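Local coordinates for protein putative glycosyl hydrolase (Bacteroides thetaiotaomicron VPI-5482, PDB 3K11) that is of unknown function but probably acts as a hydrolase on glycosidic bonds, as in glycosyl hydrolase family 88, at residues Y82-T87 and H398-V403; A41-E46 and G75-A80; Q370-C375 and V392-A397; T87-I92 and V403-A408. One frame throughout, in Å; residues are numbered along the deposited sequence. Where two conformers were deposited one is given.

Contact 1 of 4, residues Y82-T87 and H398-V403; sequences YEWGVT and HGYGPV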
loop_
_atom_site.group_PDB
_atom_site.type_symbol
_atom_site.label_atom_id
_atom_site.label_comp_id
_atom_site.label_asym_id
_atom_site.label_seq_id
_atom_site.Cartn_x
_atom_site.Cartn_y
_atom_site.Cartn_z
ATOM N N TYR A 82 -2.230 14.672 30.632
ATOM C CA TYR A 82 -1.451 15.253 29.529
ATOM C C TYR A 82 -2.366 15.681 28.399
ATOM O O TYR A 82 -2.102 16.679 27.740
ATOM C CB TYR A 82 -0.372 14.289 29.045
ATOM C CG TYR A 82 -0.816 13.098 28.247
ATOM C CD1 TYR A 82 -1.024 13.212 26.875
ATOM C CD2 TYR A 82 -0.907 11.853 28.800
ATOM C CE1 TYR A 82 -1.385 12.133 26.126
ATOM C CE2 TYR A 82 -1.260 10.771 28.042
ATOM C CZ TYR A 82 -1.517 10.927 26.699
ATOM O OH TYR A 82 -1.819 9.836 25.886
ATOM N N GLU A 83 -3.469 14.945 28.224
ATOM C CA GLU A 83 -4.490 15.323 27.225
ATOM C C GLU A 83 -4.975 16.733 27.462
ATOM O O GLU A 83 -5.140 17.522 26.523
ATOM C CB GLU A 83 -5.655 14.331 27.195
ATOM C CG GLU A 83 -5.289 12.891 26.900
ATOM C CD GLU A 83 -5.162 12.040 28.143
ATOM O OE1 GLU A 83 -4.368 12.375 29.022
ATOM O OE2 GLU A 83 -5.843 11.001 28.219
ATOM N N TRP A 84 -5.199 17.086 28.724
ATOM C CA TRP A 84 -5.673 18.439 28.990
ATOM C C TRP A 84 -4.551 19.459 28.896
ATOM O O TRP A 84 -4.813 20.612 28.572
ATOM C CB TRP A 84 -6.485 18.507 30.315
ATOM C CG TRP A 84 -7.829 19.064 30.032
ATOM C CD1 TRP A 84 -8.365 20.209 30.495
ATOM C CD2 TRP A 84 -8.766 18.542 29.073
ATOM N NE1 TRP A 84 -9.592 20.410 29.945
ATOM C CE2 TRP A 84 -9.865 19.408 29.056
ATOM C CE3 TRP A 84 -8.768 17.432 28.227
ATOM C CZ2 TRP A 84 -10.971 19.188 28.249
ATOM C CZ3 TRP A 84 -9.883 17.208 27.407
ATOM C CH2 TRP A 84 -10.951 18.088 27.421
ATOM N N GLY A 85 -3.299 19.042 29.149
ATOM C CA GLY A 85 -2.145 19.897 28.849
ATOM C C GLY A 85 -2.237 20.361 27.390
ATOM O O GLY A 85 -2.032 21.554 27.064
ATOM N N VAL A 86 -2.596 19.445 26.504
ATOM C CA VAL A 86 -2.764 19.841 25.104
ATOM C C VAL A 86 -3.916 20.840 24.961
ATOM O O VAL A 86 -3.809 21.888 24.271
ATOM C CB VAL A 86 -2.962 18.604 24.176
ATOM C CG1 VAL A 86 -3.117 19.073 22.703
ATOM C CG2 VAL A 86 -1.824 17.615 24.349
ATOM N N THR A 87 -5.029 20.574 25.643
ATOM C CA THR A 87 -6.194 21.473 25.572
ATOM C C THR A 87 -5.831 22.872 26.028
ATOM O O THR A 87 -6.251 23.875 25.414
ATOM C CB THR A 87 -7.346 20.917 26.404
ATOM O OG1 THR A 87 -7.747 19.651 25.865
ATOM C CG2 THR A 87 -8.562 21.897 26.446
ATOM N N HIS A 398 -7.995 12.742 24.192
ATOM C CA HIS A 398 -6.974 13.107 23.229
ATOM C C HIS A 398 -7.513 13.853 22.055
ATOM O O HIS A 398 -6.735 14.446 21.322
ATOM C CB HIS A 398 -6.328 11.847 22.648
ATOM C CG HIS A 398 -5.902 10.874 23.680
ATOM N ND1 HIS A 398 -6.786 10.042 24.314
ATOM C CD2 HIS A 398 -4.682 10.627 24.223
ATOM C CE1 HIS A 398 -6.126 9.329 25.212
ATOM N NE2 HIS A 398 -4.847 9.634 25.139
ATOM N N GLY A 399 -8.825 13.760 21.813
ATOM C CA GLY A 399 -9.381 14.438 20.646
ATOM C C GLY A 399 -9.567 15.930 20.809
ATOM O O GLY A 399 -9.558 16.691 19.832
ATOM N N TYR A 400 -9.740 16.369 22.056
ATOM C CA TYR A 400 -10.283 17.714 22.300
ATOM C C TYR A 400 -9.276 18.835 22.008
ATOM O O TYR A 400 -9.604 19.777 21.254
ATOM C CB TYR A 400 -10.894 17.762 23.735
ATOM C CG TYR A 400 -12.114 16.882 23.735
ATOM C CD1 TYR A 400 -13.321 17.357 23.249
ATOM C CD2 TYR A 400 -12.016 15.530 24.012
ATOM C CE1 TYR A 400 -14.436 16.510 23.106
ATOM C CE2 TYR A 400 -13.143 14.677 23.889
ATOM C CZ TYR A 400 -14.337 15.186 23.446
ATOM O OH TYR A 400 -15.438 14.366 23.272
ATOM N N GLY A 401 -8.091 18.740 22.621
ATOM C CA GLY A 401 -7.011 19.720 22.448
ATOM C C GLY A 401 -6.687 19.907 20.989
ATOM O O GLY A 401 -6.673 21.016 20.464
ATOM N N PRO A 402 -6.394 18.809 20.327
ATOM C CA PRO A 402 -6.058 18.892 18.916
ATOM C C PRO A 402 -7.104 19.507 18.005
ATOM O O PRO A 402 -6.763 20.282 17.152
ATOM C CB PRO A 402 -5.741 17.463 18.562
ATOM C CG PRO A 402 -5.218 16.851 19.813
ATOM C CD PRO A 402 -6.100 17.487 20.896
ATOM N N VAL A 403 -8.383 19.209 18.215
ATOM C CA VAL A 403 -9.424 19.807 17.403
ATOM C C VAL A 403 -9.454 21.294 17.648
ATOM O O VAL A 403 -9.607 22.084 16.710
ATOM C CB VAL A 403 -10.789 19.119 17.692
ATOM C CG1 VAL A 403 -11.953 19.935 17.117
ATOM C CG2 VAL A 403 -10.752 17.667 17.118
HETATM O O HOH W 1 -6.772 16.838 24.236
#
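Glu-83 sets its CG opposite its own carbonyl carbon (chi1 -58°), which lays that methylene over one face of the His-398 imidazole; the bend at the next bond (chi2 98°) then swings the carboxylate aside. The resulting CH-pi contact has CG 3.7 Å from the ring centroid, while OE2 comes to 3.5 Å from His-398 CE1 and also has a weak, long ion pair with Arg-78. Tyr-82 places its ring between its backbone N and carbonyl carbon (chi1 73°), and the hydroxyl arrives in the plane of the imidazole at its edge, OH lying 3.1 Å from His-398 NE2. OE1 of Glu-83 sits over a face of the Tyr-82 ring, toward its rim.

One water ties the two backbones. It donates to Glu-83 O at 2.9 Å and accepts from Gly-401 N at 2.8 Å; a weak, longer link runs to Thr-87 OG1. Gly-401 lies where the chains come nearest, its CA 3.7 Å from Thr-87 CA, and any CB there would collide with Val-86 CG1 and Thr-87 N. On flanking positions, Val-86 CG1 packs on Pro-402 CD at 3.8 Å and Trp-84 CH2 rests against Tyr-400 CB at 3.7 Å. Trp-84 NE1 is tied to Tyr-106, and helix 202-217 adds Met-206 against Tyr-82 and Phe-205 against Val-86. The N-terminal parts of two helices, far apart in sequence, thus meet, consistent with neighbouring inner helices of the (alpha/alpha)6 barrel known for family 88.

Contact 2 of 4, residues A41-E46 and G75-A80; sequences AYIDKE and GAFRLA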
loop_
_atom_site.group_PDB
_atom_site.type_symbol
_atom_site.label_atom_id
_atom_site.label_comp_id
_atom_site.label_asym_id
_atom_site.label_seq_id
_atom_site.Cartn_x
_atom_site.Cartn_y
_atom_site.Cartn_z
ATOM N N ALA A 41 -17.707 24.859 24.452
ATOM C CA ALA A 41 -18.851 24.946 25.396
ATOM C C ALA A 41 -19.023 23.607 26.094
ATOM O O ALA A 41 -19.275 23.521 27.289
ATOM C CB ALA A 41 -20.133 25.341 24.665
ATOM N N TYR A 42 -18.870 22.537 25.337
ATOM C CA TYR A 42 -18.997 21.216 25.906
ATOM C C TYR A 42 -17.939 20.922 26.966
ATOM O O TYR A 42 -18.257 20.508 28.056
ATOM C CB TYR A 42 -18.928 20.173 24.786
ATOM C CG TYR A 42 -18.930 18.758 25.312
ATOM C CD1 TYR A 42 -20.024 18.245 25.977
ATOM C CD2 TYR A 42 -17.850 17.934 25.122
ATOM C CE1 TYR A 42 -20.009 16.946 26.471
ATOM C CE2 TYR A 42 -17.832 16.649 25.613
ATOM C CZ TYR A 42 -18.907 16.156 26.272
ATOM O OH TYR A 42 -18.836 14.850 26.744
ATOM N N ILE A 43 -16.672 21.157 26.648
ATOM C CA ILE A 43 -15.614 20.783 27.586
ATOM C C ILE A 43 -15.640 21.679 28.823
ATOM O O ILE A 43 -15.207 21.258 29.880
ATOM C CB ILE A 43 -14.213 20.762 26.952
ATOM C CG1 ILE A 43 -13.786 22.157 26.458
ATOM C CG2 ILE A 43 -14.169 19.698 25.828
ATOM C CD1 ILE A 43 -12.386 22.511 26.821
ATOM N N ASP A 44 -16.119 22.899 28.649
ATOM C CA ASP A 44 -16.185 23.859 29.760
ATOM C C ASP A 44 -17.035 23.255 30.908
ATOM O O ASP A 44 -16.583 23.208 32.100
ATOM C CB ASP A 44 -16.794 25.159 29.244
ATOM C CG ASP A 44 -16.719 26.305 30.242
ATOM O OD1 ASP A 44 -15.857 26.288 31.163
ATOM O OD2 ASP A 44 -17.520 27.233 30.067
ATOM N N LYS A 45 -18.230 22.764 30.530
ATOM C CA LYS A 45 -19.166 22.145 31.505
ATOM C C LYS A 45 -18.742 20.761 32.008
ATOM O O LYS A 45 -19.245 20.304 33.025
ATOM C CB LYS A 45 -20.656 22.162 31.061
ATOM C CG LYS A 45 -21.059 21.830 29.596
ATOM C CD LYS A 45 -20.929 20.352 29.196
ATOM C CE LYS A 45 -21.973 19.497 29.833
ATOM N NZ LYS A 45 -22.142 18.059 29.469
ATOM N N GLU A 46 -17.822 20.113 31.310
ATOM C CA GLU A 46 -17.298 18.808 31.703
ATOM C C GLU A 46 -15.958 18.802 32.394
ATOM O O GLU A 46 -15.340 17.731 32.568
ATOM C CB GLU A 46 -17.209 17.939 30.444
ATOM C CG GLU A 46 -18.563 17.538 29.914
ATOM C CD GLU A 46 -19.316 16.633 30.890
ATOM O OE1 GLU A 46 -18.732 16.146 31.888
ATOM O OE2 GLU A 46 -20.492 16.420 30.651
ATOM N N GLY A 75 -15.751 15.580 36.278
ATOM C CA GLY A 75 -16.475 15.813 35.021
ATOM C C GLY A 75 -16.014 14.734 34.060
ATOM O O GLY A 75 -15.376 13.787 34.483
ATOM N N ALA A 76 -16.310 14.857 32.772
ATOM C CA ALA A 76 -15.908 13.817 31.819
ATOM C C ALA A 76 -14.424 13.783 31.598
ATOM O O ALA A 76 -13.897 12.738 31.256
ATOM C CB ALA A 76 -16.655 13.989 30.450
ATOM N N PHE A 77 -13.720 14.907 31.795
ATOM C CA PHE A 77 -12.295 14.958 31.513
ATOM C C PHE A 77 -11.489 15.480 32.695
ATOM O O PHE A 77 -11.930 16.423 33.364
ATOM C CB PHE A 77 -12.065 15.880 30.341
ATOM C CG PHE A 77 -12.899 15.529 29.156
ATOM C CD1 PHE A 77 -12.642 14.348 28.459
ATOM C CD2 PHE A 77 -14.006 16.305 28.808
ATOM C CE1 PHE A 77 -13.458 13.971 27.412
ATOM C CE2 PHE A 77 -14.800 15.950 27.746
ATOM C CZ PHE A 77 -14.510 14.762 27.038
ATOM N N ARG A 78 -10.313 14.878 32.923
ATOM C CA ARG A 78 -9.414 15.245 34.039
ATOM C C ARG A 78 -8.732 16.558 33.702
ATOM O O ARG A 78 -8.364 16.792 32.544
ATOM C CB ARG A 78 -8.372 14.130 34.276
ATOM C CG ARG A 78 -8.944 12.834 34.836
ATOM C CD ARG A 78 -8.053 11.581 34.661
ATOM N NE ARG A 78 -7.968 11.202 33.235
ATOM C CZ ARG A 78 -6.844 10.990 32.528
ATOM N NH1 ARG A 78 -5.628 11.035 33.092
ATOM N NH2 ARG A 78 -6.945 10.699 31.234
ATOM N N LEU A 79 -8.612 17.436 34.694
ATOM C CA LEU A 79 -7.998 18.755 34.502
ATOM C C LEU A 79 -6.494 18.784 34.273
ATOM O O LEU A 79 -5.991 19.749 33.701
ATOM C CB LEU A 79 -8.286 19.658 35.717
ATOM C CG LEU A 79 -9.701 20.210 35.920
ATOM C CD1 LEU A 79 -9.847 21.014 37.264
ATOM C CD2 LEU A 79 -10.052 21.150 34.781
ATOM N N ALA A 80 -5.777 17.774 34.760
ATOM C CA ALA A 80 -4.319 17.812 34.698
ATOM C C ALA A 80 -3.719 16.579 34.083
ATOM O O ALA A 80 -2.552 16.254 34.345
ATOM C CB ALA A 80 -3.731 18.061 36.037
#
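Glu-46, close to the C-terminal end of helix 29-45, grips the loop 75-80 with both its side chain and its backbone carbonyl. The shorter bond runs from Ala-76 N to Glu-46 OE1, 2.9 Å, but it is bent to 138° at the hydrogen and meets the oxygen on its anti side, out of the carboxylate plane. The other, from Phe-77 N to Glu-46 O, is nearly straight at 170° yet weak, being 3.3 Å long. The same carbonyl oxygen receives a CA-H contact from Gly-75, where a CB would run into it. OE2 forms a salt bridge with Lys-45 NZ in one of the two lysine conformers, an interaction therefore doubtful as a fixture.

The first torsion of Glu-46 (chi1 -70°) puts CG over a face of the Tyr-42 ring, and the bend at the next bond turns the carboxylate to Ala-76 N. OE1 also touches Ala-76 CB at 3.3 Å, and that methyl in turn sits over a face of the Phe-77 ring. Tyr-42 meets the phenylalanine at about a right angle, CE2 lying 3.8 Å from Phe-77 CE2 and close to the plane of the Phe-77 ring. Glu-46 CB and Ile-43 CG2 approach the same ring obliquely. Phe-77 is stacked on Trp-84 beyond the contact, and Arg-78 makes a salt bridge to Asp-8 of the second subunit.

Chemically, the loop is pinned by acceptors of one residue and flanked by aromatic packing between Tyr-42 and Phe-77: one carboxylate oxygen accepts from the loop N-H while the other can face the Lys-45 ammonium, which would probably favour the ionised form.

Contact 3 of 4, residues Q370-C375 and V392-A397; sequences QVEGTC and VNVYAA. With EDO (1,2-ethanediol), chain T.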
loop_
_atom_site.group_PDB
_atom_site.type_symbol
_atom_site.label_atom_id
_atom_site.label_comp_id
_atom_site.label_asym_id
_atom_site.label_seq_id
_atom_site.Cartn_x
_atom_site.Cartn_y
_atom_site.Cartn_z
ATOM N N GLN A 370 -18.970 16.772 21.335
ATOM C CA GLN A 370 -17.993 15.705 21.512
ATOM C C GLN A 370 -17.240 15.485 20.221
ATOM O O GLN A 370 -17.713 15.837 19.156
ATOM C CB GLN A 370 -18.663 14.398 21.914
ATOM C CG GLN A 370 -19.420 14.484 23.243
ATOM C CD GLN A 370 -20.099 13.190 23.590
ATOM O OE1 GLN A 370 -20.649 12.520 22.705
ATOM N NE2 GLN A 370 -20.095 12.834 24.878
ATOM N N VAL A 371 -16.077 14.869 20.339
ATOM C CA VAL A 371 -15.243 14.533 19.193
ATOM C C VAL A 371 -15.262 13.016 19.061
ATOM O O VAL A 371 -14.762 12.286 19.943
ATOM C CB VAL A 371 -13.804 15.061 19.357
ATOM C CG1 VAL A 371 -12.923 14.533 18.232
ATOM C CG2 VAL A 371 -13.809 16.619 19.422
ATOM N N GLU A 372 -15.837 12.558 17.958
ATOM C CA GLU A 372 -15.962 11.122 17.657
ATOM C C GLU A 372 -14.771 10.569 16.884
ATOM O O GLU A 372 -14.072 11.296 16.180
ATOM C CB GLU A 372 -17.240 10.857 16.852
ATOM C CG GLU A 372 -18.520 11.332 17.582
ATOM C CD GLU A 372 -19.841 10.947 16.896
ATOM O OE1 GLU A 372 -19.859 10.370 15.768
ATOM O OE2 GLU A 372 -20.897 11.187 17.543
ATOM N N GLY A 373 -14.595 9.249 16.969
ATOM C CA GLY A 373 -13.547 8.558 16.219
ATOM C C GLY A 373 -12.126 8.678 16.769
ATOM O O GLY A 373 -11.167 8.408 16.019
ATOM N N THR A 374 -11.986 9.012 18.053
ATOM C CA THR A 374 -10.680 9.135 18.685
ATOM C C THR A 374 -10.263 7.826 19.351
ATOM O O THR A 374 -10.997 7.284 20.167
ATOM C CB THR A 374 -10.664 10.203 19.756
ATOM O OG1 THR A 374 -10.951 11.475 19.152
ATOM C CG2 THR A 374 -9.303 10.269 20.470
ATOM N N CYS A 375 -9.054 7.372 19.025
ATOM C CA CYS A 375 -8.412 6.194 19.618
ATOM C C CYS A 375 -8.177 6.431 21.124
ATOM O O CYS A 375 -7.686 7.480 21.535
ATOM C CB CYS A 375 -7.051 5.946 18.919
ATOM S SG CYS A 375 -6.107 4.587 19.602
ATOM N N VAL A 392 -12.223 3.200 20.019
ATOM C CA VAL A 392 -12.481 4.624 19.932
ATOM C C VAL A 392 -13.608 4.960 20.897
ATOM O O VAL A 392 -14.482 4.113 21.157
ATOM C CB VAL A 392 -12.845 5.105 18.503
ATOM C CG1 VAL A 392 -11.621 4.902 17.526
ATOM C CG2 VAL A 392 -14.162 4.469 17.980
ATOM N N ASN A 393 -13.572 6.175 21.454
ATOM C CA ASN A 393 -14.602 6.585 22.375
ATOM C C ASN A 393 -14.654 8.100 22.449
ATOM O O ASN A 393 -13.613 8.740 22.427
ATOM C CB ASN A 393 -14.343 6.020 23.774
ATOM C CG ASN A 393 -15.566 6.098 24.640
ATOM O OD1 ASN A 393 -15.798 7.111 25.275
ATOM N ND2 ASN A 393 -16.429 5.082 24.561
ATOM N N VAL A 394 -15.873 8.653 22.502
ATOM C CA VAL A 394 -16.066 10.100 22.679
ATOM C C VAL A 394 -15.388 10.659 23.893
ATOM O O VAL A 394 -15.012 11.847 23.910
ATOM C CB VAL A 394 -17.560 10.460 22.697
ATOM C CG1 VAL A 394 -18.166 10.204 21.279
ATOM C CG2 VAL A 394 -18.269 9.703 23.840
ATOM N N TYR A 395 -15.218 9.833 24.914
ATOM C CA TYR A 395 -14.549 10.304 26.107
ATOM C C TYR A 395 -13.023 10.175 26.129
ATOM O O TYR A 395 -12.403 10.496 27.140
ATOM C CB TYR A 395 -15.131 9.630 27.339
ATOM C CG TYR A 395 -16.565 10.043 27.552
ATOM C CD1 TYR A 395 -16.867 11.363 27.852
ATOM C CD2 TYR A 395 -17.614 9.131 27.414
ATOM C CE1 TYR A 395 -18.156 11.780 28.028
ATOM C CE2 TYR A 395 -18.934 9.553 27.591
ATOM C CZ TYR A 395 -19.182 10.887 27.898
ATOM O OH TYR A 395 -20.471 11.368 28.121
ATOM N N ALA A 396 -12.419 9.650 25.051
ATOM C CA ALA A 396 -10.965 9.695 24.896
ATOM C C ALA A 396 -10.628 11.170 24.869
ATOM O O ALA A 396 -11.049 11.891 23.944
ATOM C CB ALA A 396 -10.557 9.045 23.601
ATOM N N ALA A 397 -9.835 11.619 25.837
ATOM C CA ALA A 397 -9.576 13.052 26.001
ATOM C C ALA A 397 -8.658 13.628 24.903
ATOM O O ALA A 397 -8.556 14.847 24.695
ATOM C CB ALA A 397 -8.960 13.312 27.353
HETATM C C1 EDO T . -20.302 13.545 14.208
HETATM O O1 EDO T . -19.797 12.285 13.678
HETATM C C2 EDO T . -21.796 13.726 13.935
HETATM O O2 EDO T . -22.602 12.833 14.752
HETATM O O HOH W 2 -12.234 12.416 21.481
#
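Val-371 O, Thr-374 OG1 and Ala-396 O grip one water between the two loops. It donates to Val-371 O at 3.0 Å and to Ala-396 O, and lies 2.8 Å from Thr-374 OG1. Close by, Asn-393 N donates to Thr-374 O at 3.1 Å, in the carbonyl plane, and Val-392 CA brings a C-H to the same oxygen. The Asn-393 bond belongs to a single beta bridge between Cys-375 and Val-392, after which the chain folds into a type I turn from Asn-393 to Ala-396. Asn-393 OD1 accepts from Tyr-395 N at 2.8 Å, forming an Asx turn that fixes the chain shortly before it enters helix 400-416.

Over this frame Val-394 leans on two side chains. Its CG1 is 3.7 Å from Gln-370 OE1, and it runs alongside Glu-372, both pointing the same way, with Glu-372 CG 3.9 Å away. The Gln-370 amide stands almost perpendicular to the Tyr-395 ring, and its NE2 is taken by Tyr-42. Thr-374 CG2 meets Ala-396 CB at 3.6 Å. Glu-372, extended beyond CG (chi2 -173°), accepts at OE2 from Asn-366 ND2. Replacing Glu-372 by alanine is likely to leave Val-394 CG1 without that methylene flank and Asn-366 ND2 without this carboxylate acceptor. Glu-372 OE1 accepts from a bound 1,2-ethanediol, O1 at 2.8 Å, a molecule probably left by the crystallisation liquor.

Contact 4 of 4, residues T87-I92 and V403-A408; sequences TYSALI and VLWAGA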
loop_
_atom_site.group_PDB
_atom_site.type_symbol
_atom_site.label_atom_id
_atom_site.label_comp_id
_atom_site.label_asym_id
_atom_site.label_seq_id
_atom_site.Cartn_x
_atom_site.Cartn_y
_atom_site.Cartn_z
ATOM N N THR A 87 -5.029 20.574 25.643
ATOM C CA THR A 87 -6.194 21.473 25.572
ATOM C C THR A 87 -5.831 22.872 26.028
ATOM O O THR A 87 -6.251 23.875 25.414
ATOM C CB THR A 87 -7.346 20.917 26.404
ATOM O OG1 THR A 87 -7.747 19.651 25.865
ATOM C CG2 THR A 87 -8.562 21.897 26.446
ATOM N N TYR A 88 -5.068 22.964 27.113
ATOM C CA TYR A 88 -4.680 24.293 27.601
ATOM C C TYR A 88 -3.834 25.062 26.573
ATOM O O TYR A 88 -4.047 26.254 26.349
ATOM C CB TYR A 88 -3.912 24.192 28.916
ATOM C CG TYR A 88 -4.723 23.639 30.065
ATOM C CD1 TYR A 88 -5.951 24.207 30.419
ATOM C CD2 TYR A 88 -4.251 22.574 30.818
ATOM C CE1 TYR A 88 -6.691 23.683 31.470
ATOM C CE2 TYR A 88 -4.994 22.047 31.870
ATOM C CZ TYR A 88 -6.198 22.615 32.206
ATOM O OH TYR A 88 -6.945 22.094 33.250
ATOM N N SER A 89 -2.847 24.390 25.977
ATOM C CA SER A 89 -2.030 25.016 24.912
ATOM C C SER A 89 -2.881 25.421 23.723
ATOM O O SER A 89 -2.690 26.512 23.161
ATOM C CB SER A 89 -0.859 24.101 24.454
ATOM O OG SER A 89 0.288 24.222 25.319
ATOM N N ALA A 90 -3.816 24.556 23.341
ATOM C CA ALA A 90 -4.755 24.862 22.250
ATOM C C ALA A 90 -5.540 26.140 22.477
ATOM O O ALA A 90 -5.699 26.993 21.566
ATOM C CB ALA A 90 -5.707 23.695 22.057
ATOM N N LEU A 91 -6.075 26.277 23.685
ATOM C CA LEU A 91 -6.909 27.445 24.034
ATOM C C LEU A 91 -6.115 28.732 24.157
ATOM O O LEU A 91 -6.621 29.819 23.804
ATOM C CB LEU A 91 -7.689 27.145 25.319
ATOM C CG LEU A 91 -8.821 26.115 25.131
ATOM C CD1 LEU A 91 -9.373 25.650 26.504
ATOM C CD2 LEU A 91 -9.943 26.633 24.165
ATOM N N ILE A 92 -4.871 28.639 24.635
ATOM C CA ILE A 92 -3.975 29.793 24.612
ATOM C C ILE A 92 -3.811 30.253 23.164
ATOM O O ILE A 92 -3.903 31.437 22.833
ATOM C CB ILE A 92 -2.621 29.460 25.255
ATOM C CG1 ILE A 92 -2.768 29.234 26.760
ATOM C CG2 ILE A 92 -1.551 30.584 24.996
ATOM C CD1 ILE A 92 -1.565 28.483 27.373
ATOM N N VAL A 403 -8.383 19.209 18.215
ATOM C CA VAL A 403 -9.424 19.807 17.403
ATOM C C VAL A 403 -9.454 21.294 17.648
ATOM O O VAL A 403 -9.607 22.084 16.710
ATOM C CB VAL A 403 -10.789 19.119 17.692
ATOM C CG1 VAL A 403 -11.953 19.935 17.117
ATOM C CG2 VAL A 403 -10.752 17.667 17.118
ATOM N N LEU A 404 -9.379 21.694 18.914
ATOM C CA LEU A 404 -9.400 23.126 19.234
ATOM C C LEU A 404 -8.216 23.863 18.622
ATOM O O LEU A 404 -8.353 24.958 18.073
ATOM C CB LEU A 404 -9.402 23.344 20.762
ATOM C CG LEU A 404 -10.701 22.952 21.514
ATOM C CD1 LEU A 404 -10.459 22.830 23.055
ATOM C CD2 LEU A 404 -11.824 23.992 21.229
ATOM N N TRP A 405 -7.053 23.253 18.740
ATOM C CA TRP A 405 -5.800 23.861 18.269
ATOM C C TRP A 405 -5.808 23.932 16.749
ATOM O O TRP A 405 -5.482 24.959 16.171
ATOM C CB TRP A 405 -4.611 23.031 18.756
ATOM C CG TRP A 405 -3.358 23.805 19.071
ATOM C CD1 TRP A 405 -3.036 25.063 18.681
ATOM C CD2 TRP A 405 -2.250 23.326 19.825
ATOM N NE1 TRP A 405 -1.804 25.402 19.150
ATOM C CE2 TRP A 405 -1.287 24.348 19.844
ATOM C CE3 TRP A 405 -1.986 22.140 20.508
ATOM C CZ2 TRP A 405 -0.071 24.199 20.479
ATOM C CZ3 TRP A 405 -0.792 21.999 21.152
ATOM C CH2 TRP A 405 0.165 23.005 21.111
ATOM N N ALA A 406 -6.224 22.848 16.102
ATOM C CA ALA A 406 -6.360 22.857 14.637
ATOM C C ALA A 406 -7.321 23.939 14.112
ATOM O O ALA A 406 -7.047 24.648 13.129
ATOM C CB ALA A 406 -6.749 21.445 14.163
ATOM N N GLY A 407 -8.458 24.061 14.777
ATOM C CA GLY A 407 -9.455 25.066 14.417
ATOM C C GLY A 407 -8.884 26.440 14.572
ATOM O O GLY A 407 -9.006 27.277 13.687
ATOM N N ALA A 408 -8.253 26.680 15.714
ATOM C CA ALA A 408 -7.628 27.980 15.964
ATOM C C ALA A 408 -6.651 28.366 14.865
ATOM O O ALA A 408 -6.642 29.507 14.405
ATOM C CB ALA A 408 -6.896 27.960 17.299
#
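Ala-90 is the bump of this interface: its methyl pushes into the hollow between Leu-404 and Trp-405, CB lying 3.5 Å from Trp-405 CB and 3.9 Å from Leu-404 CB. The indole leans back over the opposing helix, and its chi1 of -147° turns a face onto the backbone there. Ala-90 CA sits above the five-membered ring, 3.8 Å from its centroid, and Ser-89 CB above the six-membered ring, so two CH-pi contacts fill one aromatic face. The indole also meets the ring of Tyr-334. Ser-89 OG is bonded to Lys-156. On the other flank Leu-404 CD1 forms a second bump, fitting between Thr-87 CG2 and Leu-91 CD2 at 4.0 Å from each.

With an alanine here instead of Trp-405, the lost indole would probably open a gap over Ser-89 and Ala-90 and take away an aromatic partner of Tyr-334. With only a methyl at Ala-90, the backbones come close, Ala-90 CA and Trp-405 CA being 4.2 Å apart. The axes of these short segments approach to 8.1 Å and cross at only 19°, as expected for the nearly parallel packing of helices 82-98 and 400-416 in an all-helical barrel, with Ile-36, Val-39 and Phe-40 of helix 29-45 alongside.

How the contacts relate
Contacts 1 and 4 are successive levels of one seam, their centres 8 Å apart: helices 82-98 and 400-416 carry both, and Gly-401 O lies 3.3 Å from Ala-90 CB where they join. Contacts 2 and 3 are loop closures near the beginnings of those helices, each centred about 11 Å from contact 1. Tyr-400 fastens contact 3 to the seam, its OH 2.6 Å from Val-394 O, and also packs on Phe-77 of contact 2. Tyr-42 OH joins contacts 2 and 3 directly, 3.0 Å from Gln-370 NE2. Both loop contacts touch the second subunit. An ethanediol about 4 Å from the Tyr-82 side chain probably comes from the crystallisation liquor, so a pocket beside contact 1 is only a possibility.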